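Local coordinates for protein salmonella plasmid virulence: SpvB (Salmonella typhimurium, PDB 6P0X) that is the N-terminal domain of a toxin that, as a whole, probably ADP-ribosylates an arginine of host actin and so blocks filament assembly, at residues Gly12-Ala24 and Ala29-Gly41. Residues are numbered along the deposited sequence; the frame is centred on the assembly and turned at random.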
ATOM      1  N   GLY A  12      13.333   6.890 -14.936  1.00 92.30           N
ATOM      2  CA  GLY A  12      12.373   7.745 -15.611  1.00 96.32           C
ATOM      3  C   GLY A  12      12.497   9.203 -15.215  1.00 97.76           C
ATOM      4  O   GLY A  12      13.506   9.848 -15.498  1.00 97.43           O
ATOM      5  N   LEU A  13      11.464   9.725 -14.552  1.00 94.67           N
ATOM      6  CA  LEU A  13      11.473  11.111 -14.107  1.00 90.22           C
ATOM      7  C   LEU A  13      12.202  11.298 -12.782  1.00 78.34           C
ATOM      8  O   LEU A  13      12.503  12.438 -12.413  1.00 79.62           O
ATOM      9  CB  LEU A  13      10.036  11.634 -13.990  1.00 91.95           C
ATOM     10  CG  LEU A  13       9.826  13.148 -14.086  1.00 91.10           C
ATOM     11  CD1 LEU A  13      10.422  13.700 -15.375  1.00 92.40           C
ATOM     12  CD2 LEU A  13       8.347  13.493 -13.982  1.00 88.38           C
ATOM     13  N   ALA A  14      12.493  10.213 -12.067  1.00 60.36           N
ATOM     14  CA  ALA A  14      13.194  10.314 -10.794  1.00 47.05           C
ATOM     15  C   ALA A  14      14.668  10.617 -11.031  1.00 48.93           C
ATOM     16  O   ALA A  14      15.320   9.972 -11.857  1.00 51.22           O
ATOM     17  CB  ALA A  14      13.040   9.020  -9.998  1.00 40.83           C
ATOM     18  N   SER A  15      15.197  11.599 -10.300  1.00 38.22           N
ATOM     19  CA  SER A  15      16.589  11.991 -10.440  1.00 36.98           C
ATOM     20  C   SER A  15      17.432  11.663  -9.217  1.00 41.16           C
ATOM     21  O   SER A  15      18.663  11.771  -9.288  1.00 39.20           O
ATOM     22  CB  SER A  15      16.695  13.495 -10.735  1.00 35.30           C
ATOM     23  OG  SER A  15      16.240  14.260  -9.634  1.00 38.81           O
ATOM     24  N   ILE A  16      16.813  11.284  -8.102  1.00 33.89           N
ATOM     25  CA  ILE A  16      17.527  10.805  -6.926  1.00 29.80           C
ATOM     26  C   ILE A  16      16.815   9.563  -6.421  1.00 35.50           C
ATOM     27  O   ILE A  16      15.579   9.515  -6.384  1.00 38.63           O
ATOM     28  CB  ILE A  16      17.595  11.853  -5.797  1.00 30.21           C
ATOM     29  CG1 ILE A  16      17.909  13.243  -6.337  1.00 33.73           C
ATOM     30  CG2 ILE A  16      18.649  11.454  -4.770  1.00 33.72           C
ATOM     31  CD1 ILE A  16      17.806  14.311  -5.278  1.00 31.54           C
ATOM     32  N   THR A  17      17.597   8.567  -6.018  1.00 38.24           N
ATOM     33  CA  THR A  17      17.087   7.381  -5.348  1.00 37.61           C
ATOM     34  C   THR A  17      17.752   7.269  -3.986  1.00 36.81           C
ATOM     35  O   THR A  17      18.982   7.296  -3.884  1.00 40.91           O
ATOM     36  CB  THR A  17      17.340   6.115  -6.171  1.00 37.86           C
ATOM     37  OG1 THR A  17      16.647   6.212  -7.421  1.00 43.47           O
ATOM     38  CG2 THR A  17      16.844   4.885  -5.424  1.00 30.56           C
ATOM     39  N   LEU A  18      16.933   7.157  -2.947  1.00 33.54           N
ATOM     40  CA  LEU A  18      17.391   6.906  -1.589  1.00 27.26           C
ATOM     41  C   LEU A  18      16.959   5.503  -1.199  1.00 31.55           C
ATOM     42  O   LEU A  18      15.750   5.246  -1.068  1.00 33.62           O
ATOM     43  CB  LEU A  18      16.810   7.939  -0.623  1.00 22.51           C
ATOM     44  CG  LEU A  18      16.930   7.685   0.880  1.00 26.56           C
ATOM     45  CD1 LEU A  18      18.378   7.471   1.297  1.00 32.40           C
ATOM     46  CD2 LEU A  18      16.319   8.845   1.649  1.00 28.13           C
ATOM     47  N   PRO A  19      17.886   4.566  -1.032  1.00 35.31           N
ATOM     48  CA  PRO A  19      17.488   3.181  -0.770  1.00 29.78           C
ATOM     49  C   PRO A  19      16.966   3.017   0.647  1.00 36.82           C
ATOM     50  O   PRO A  19      17.367   3.729   1.571  1.00 43.96           O
ATOM     51  CB  PRO A  19      18.783   2.382  -0.979  1.00 31.64           C
ATOM     52  CG  PRO A  19      19.791   3.351  -1.533  1.00 38.26           C
ATOM     53  CD  PRO A  19      19.345   4.718  -1.129  1.00 36.42           C
ATOM     54  N   LEU A  20      16.066   2.096   0.797  1.00 36.74           N
ATOM     55  CA  LEU A  20      15.582   1.740   2.116  1.00 37.04           C
ATOM     56  C   LEU A  20      16.395   0.572   2.666  1.00 40.64           C
ATOM     57  O   LEU A  20      16.899  -0.256   1.901  1.00 44.07           O
ATOM     58  CB  LEU A  20      14.106   1.359   2.056  1.00 30.55           C
ATOM     59  CG  LEU A  20      13.182   2.399   1.422  1.00 31.29           C
ATOM     60  CD1 LEU A  20      11.738   1.923   1.452  1.00 36.18           C
ATOM     61  CD2 LEU A  20      13.328   3.743   2.109  1.00 26.96           C
ATOM     62  N   PRO A  21      16.547   0.475   3.987  1.00 43.80           N
ATOM     63  CA  PRO A  21      17.380  -0.603   4.562  1.00 44.12           C
ATOM     64  C   PRO A  21      16.648  -1.940   4.610  1.00 42.70           C
ATOM     65  O   PRO A  21      16.326  -2.487   5.668  1.00 47.54           O
ATOM     66  CB  PRO A  21      17.707  -0.054   5.954  1.00 43.85           C
ATOM     67  CG  PRO A  21      16.529   0.794   6.310  1.00 40.55           C
ATOM     68  CD  PRO A  21      15.951   1.334   5.026  1.00 43.29           C
ATOM     69  N   ILE A  22      16.369  -2.489   3.433  1.00 40.04           N
ATOM     70  CA  ILE A  22      15.601  -3.724   3.313  1.00 40.17           C
ATOM     71  C   ILE A  22      16.559  -4.910   3.330  1.00 38.80           C
ATOM     72  O   ILE A  22      17.436  -5.024   2.468  1.00 41.58           O
ATOM     73  CB  ILE A  22      14.751  -3.728   2.034  1.00 39.33           C
ATOM     74  CG1 ILE A  22      13.684  -2.635   2.100  1.00 32.43           C
ATOM     75  CG2 ILE A  22      14.116  -5.092   1.822  1.00 33.67           C
ATOM     76  CD1 ILE A  22      13.001  -2.374   0.778  1.00 31.18           C
ATOM     77  N   SER A  23      16.383  -5.798   4.302  1.00 44.40           N
ATOM     78  CA  SER A  23      17.109  -7.062   4.307  1.00 43.30           C
ATOM     79  C   SER A  23      16.593  -7.941   3.176  1.00 57.85           C
ATOM     80  O   SER A  23      15.419  -8.326   3.170  1.00 58.72           O
ATOM     81  CB  SER A  23      16.940  -7.759   5.653  1.00 46.07           C
ATOM     82  OG  SER A  23      17.281  -6.889   6.716  1.00 54.11           O
ATOM     83  N   ALA A  24      17.462  -8.250   2.212  1.00 62.78           N
ATOM     84  CA  ALA A  24      17.052  -8.945   0.997  1.00 68.68           C
ATOM     85  C   ALA A  24      17.980 -10.108   0.674  1.00 74.69           C
ATOM     86  O   ALA A  24      18.106 -10.503  -0.489  1.00 82.42           O
ATOM     87  CB  ALA A  24      16.982  -7.980  -0.187  1.00 66.97           C
ATOM     88  N   ALA A  29      11.884 -10.415  -1.209  1.00 39.55           N
ATOM     89  CA  ALA A  29      11.792  -9.227  -0.376  1.00 44.45           C
ATOM     90  C   ALA A  29      11.171  -8.085  -1.164  1.00 41.59           C
ATOM     91  O   ALA A  29      11.268  -8.048  -2.395  1.00 47.79           O
ATOM     92  CB  ALA A  29      13.178  -8.802   0.134  1.00 38.18           C
ATOM     93  N   PRO A  30      10.519  -7.145  -0.482  1.00 37.42           N
ATOM     94  CA  PRO A  30       9.999  -5.963  -1.176  1.00 35.77           C
ATOM     95  C   PRO A  30      11.120  -5.155  -1.807  1.00 38.65           C
ATOM     96  O   PRO A  30      12.217  -5.041  -1.258  1.00 41.07           O
ATOM     97  CB  PRO A  30       9.299  -5.174  -0.062  1.00 34.86           C
ATOM     98  CG  PRO A  30       9.917  -5.674   1.207  1.00 31.22           C
ATOM     99  CD  PRO A  30      10.208  -7.119   0.956  1.00 35.44           C
ATOM    100  N   ALA A  31      10.833  -4.596  -2.976  1.00 42.55           N
ATOM    101  CA  ALA A  31      11.744  -3.705  -3.685  1.00 39.79           C
ATOM    102  C   ALA A  31      11.126  -2.309  -3.650  1.00 42.90           C
ATOM    103  O   ALA A  31      10.349  -1.932  -4.530  1.00 55.09           O
ATOM    104  CB  ALA A  31      11.986  -4.182  -5.112  1.00 34.06           C
ATOM    105  N   LEU A  32      11.465  -1.548  -2.616  1.00 32.12           N
ATOM    106  CA  LEU A  32      10.949  -0.202  -2.427  1.00 29.18           C
ATOM    107  C   LEU A  32      12.106   0.746  -2.165  1.00 30.96           C
ATOM    108  O   LEU A  32      13.099   0.382  -1.532  1.00 34.72           O
ATOM    109  CB  LEU A  32       9.955  -0.123  -1.263  1.00 29.42           C
ATOM    110  CG  LEU A  32       8.588  -0.773  -1.439  1.00 35.16           C
ATOM    111  CD1 LEU A  32       7.800  -0.668  -0.145  1.00 30.73           C
ATOM    112  CD2 LEU A  32       7.834  -0.116  -2.587  1.00 31.24           C
ATOM    113  N   ALA A  33      11.959   1.975  -2.652  1.00 31.30           N
ATOM    114  CA  ALA A  33      12.964   3.002  -2.437  1.00 32.25           C
ATOM    115  C   ALA A  33      12.288   4.361  -2.479  1.00 31.56           C
ATOM    116  O   ALA A  33      11.180   4.508  -3.004  1.00 25.11           O
ATOM    117  CB  ALA A  33      14.080   2.923  -3.483  1.00 28.64           C
ATOM    118  N   LEU A  34      12.957   5.357  -1.908  1.00 28.44           N
ATOM    119  CA  LEU A  34      12.491   6.730  -1.990  1.00 28.37           C
ATOM    120  C   LEU A  34      13.000   7.340  -3.288  1.00 30.70           C
ATOM    121  O   LEU A  34      14.181   7.205  -3.619  1.00 31.19           O
ATOM    122  CB  LEU A  34      12.972   7.526  -0.779  1.00 27.19           C
ATOM    123  CG  LEU A  34      12.025   7.432   0.417  1.00 28.29           C
ATOM    124  CD1 LEU A  34      12.694   7.905   1.698  1.00 20.31           C
ATOM    125  CD2 LEU A  34      10.775   8.251   0.129  1.00 28.12           C
ATOM    126  N   HIS A  35      12.109   7.984  -4.032  1.00 27.33           N
ATOM    127  CA  HIS A  35      12.461   8.592  -5.305  1.00 24.11           C
ATOM    128  C   HIS A  35      12.148  10.078  -5.258  1.00 28.15           C
ATOM    129  O   HIS A  35      11.119  10.484  -4.711  1.00 28.33           O
ATOM    130  CB  HIS A  35      11.707   7.935  -6.461  1.00 26.10           C
ATOM    131  CG  HIS A  35      12.099   6.512  -6.701  1.00 33.21           C
ATOM    132  ND1 HIS A  35      13.399   6.133  -6.964  1.00 44.58           N
ATOM    133  CD2 HIS A  35      11.366   5.374  -6.718  1.00 44.79           C
ATOM    134  CE1 HIS A  35      13.447   4.823  -7.135  1.00 47.35           C
ATOM    135  NE2 HIS A  35      12.227   4.340  -6.990  1.00 44.36           N
ATOM    136  N   TYR A  36      13.046  10.886  -5.817  1.00 25.36           N
ATOM    137  CA  TYR A  36      12.842  12.325  -5.906  1.00 22.22           C
ATOM    138  C   TYR A  36      12.606  12.729  -7.355  1.00 34.23           C
ATOM    139  O   TYR A  36      13.361  12.329  -8.249  1.00 37.42           O
ATOM    140  CB  TYR A  36      14.035  13.097  -5.345  1.00 25.49           C
ATOM    141  CG  TYR A  36      13.896  14.594  -5.508  1.00 25.14           C
ATOM    142  CD1 TYR A  36      13.120  15.334  -4.626  1.00 28.45           C
ATOM    143  CD2 TYR A  36      14.529  15.266  -6.548  1.00 26.66           C
ATOM    144  CE1 TYR A  36      12.981  16.702  -4.764  1.00 21.93           C
ATOM    145  CE2 TYR A  36      14.396  16.639  -6.699  1.00 27.70           C
ATOM    146  CZ  TYR A  36      13.619  17.350  -5.799  1.00 30.88           C
ATOM    147  OH  TYR A  36      13.478  18.714  -5.933  1.00 39.04           O
ATOM    148  N   SER A  37      11.565  13.526  -7.579  1.00 30.77           N
ATOM    149  CA  SER A  37      11.289  14.122  -8.879  1.00 33.96           C
ATOM    150  C   SER A  37      11.039  15.607  -8.676  1.00 36.11           C
ATOM    151  O   SER A  37      10.217  15.988  -7.839  1.00 36.29           O
ATOM    152  CB  SER A  37      10.084  13.459  -9.552  1.00 38.64           C
ATOM    153  OG  SER A  37       9.830  14.038 -10.820  1.00 59.78           O
ATOM    154  N   SER A  38      11.751  16.443  -9.437  1.00 35.20           N
ATOM    155  CA  SER A  38      11.619  17.887  -9.268  1.00 38.50           C
ATOM    156  C   SER A  38      10.204  18.380  -9.540  1.00 42.26           C
ATOM    157  O   SER A  38       9.821  19.438  -9.030  1.00 47.67           O
ATOM    158  CB  SER A  38      12.600  18.623 -10.182  1.00 38.34           C
ATOM    159  OG  SER A  38      12.288  18.392 -11.545  1.00 46.75           O
ATOM    160  N   GLY A  39       9.423  17.645 -10.324  1.00 39.47           N
ATOM    161  CA  GLY A  39       8.048  18.010 -10.577  1.00 43.50           C
ATOM    162  C   GLY A  39       7.031  17.393  -9.648  1.00 38.83           C
ATOM    163  O   GLY A  39       5.832  17.648  -9.799  1.00 47.23           O
ATOM    164  N   GLY A  40       7.467  16.594  -8.679  1.00 28.81           N
ATOM    165  CA  GLY A  40       6.526  15.913  -7.813  1.00 33.27           C
ATOM    166  C   GLY A  40       5.868  16.855  -6.823  1.00 32.70           C
ATOM    167  O   GLY A  40       6.452  17.839  -6.373  1.00 33.59           O
ATOM    168  N   GLY A  41       4.621  16.546  -6.489  1.00 33.67           N
ATOM    169  CA  GLY A  41       3.862  17.308  -5.519  1.00 26.30           C
ATOM    170  C   GLY A  41       4.091  16.829  -4.102  1.00 23.84           C
ATOM    171  O   GLY A  41       5.052  16.117  -3.801  1.00 24.16           O
TER
HETATM  172  O   HOH W   1      15.596   0.230  -1.380  1.00 32.60           O
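Ile-16 lies alongside Tyr-36, its CD1 resting 3.6 Å from Tyr-36 CD2; with Tyr-36 CG anti to the backbone N (chi1 176°), the ring extends in the same direction as the isoleucine. Ser-15 OG reaches the edge of that ring in its plane, near CD2, while Trp-49 of the third strand meets the ring at about 50°. On this face Leu-18 also runs beside Leu-34, Leu-18 CD2 to Leu-34 CD1 at 3.7 Å; Leu-311 touches Leu-18, and Phe-45 touches Leu-34.

The other face carries Thr-17 and His-35. Thr-17 OG1 stands in the imidazole plane, 3.3 Å from His-35 ND1, a hydrogen bond in which either atom may donate, and Thr-17 CG2 touches Ala-33 CB.

The backbone evidence is antiparallel pairing: Leu-18 and Leu-34 exchange bonds both ways, and Tyr-36 N reaches Ile-16 O at 2.9 Å. Ser-15 N meets Tyr-36 O almost head-on.

Beyond Pro-19 the backbones diverge and side chains lie between them: Leu-20 CD1 packs 3.8 Å from Leu-32 CB. A water bonded to Leu-20 N sits there too, its doubtfully short approach to Leu-32 O suggesting a bridge. Ile-22 CD1 lies against Pro-30 O while its CG2 faces the proline ring and Ala-29 CB, beside Tyr-216. The bridges, with axes approaching to 4.7 Å at 160°, mark 16-19 and 33-36 as neighbours in a three-stranded antiparallel sheet completed by 49-50, within SpvB's beta-rich N-terminal domain.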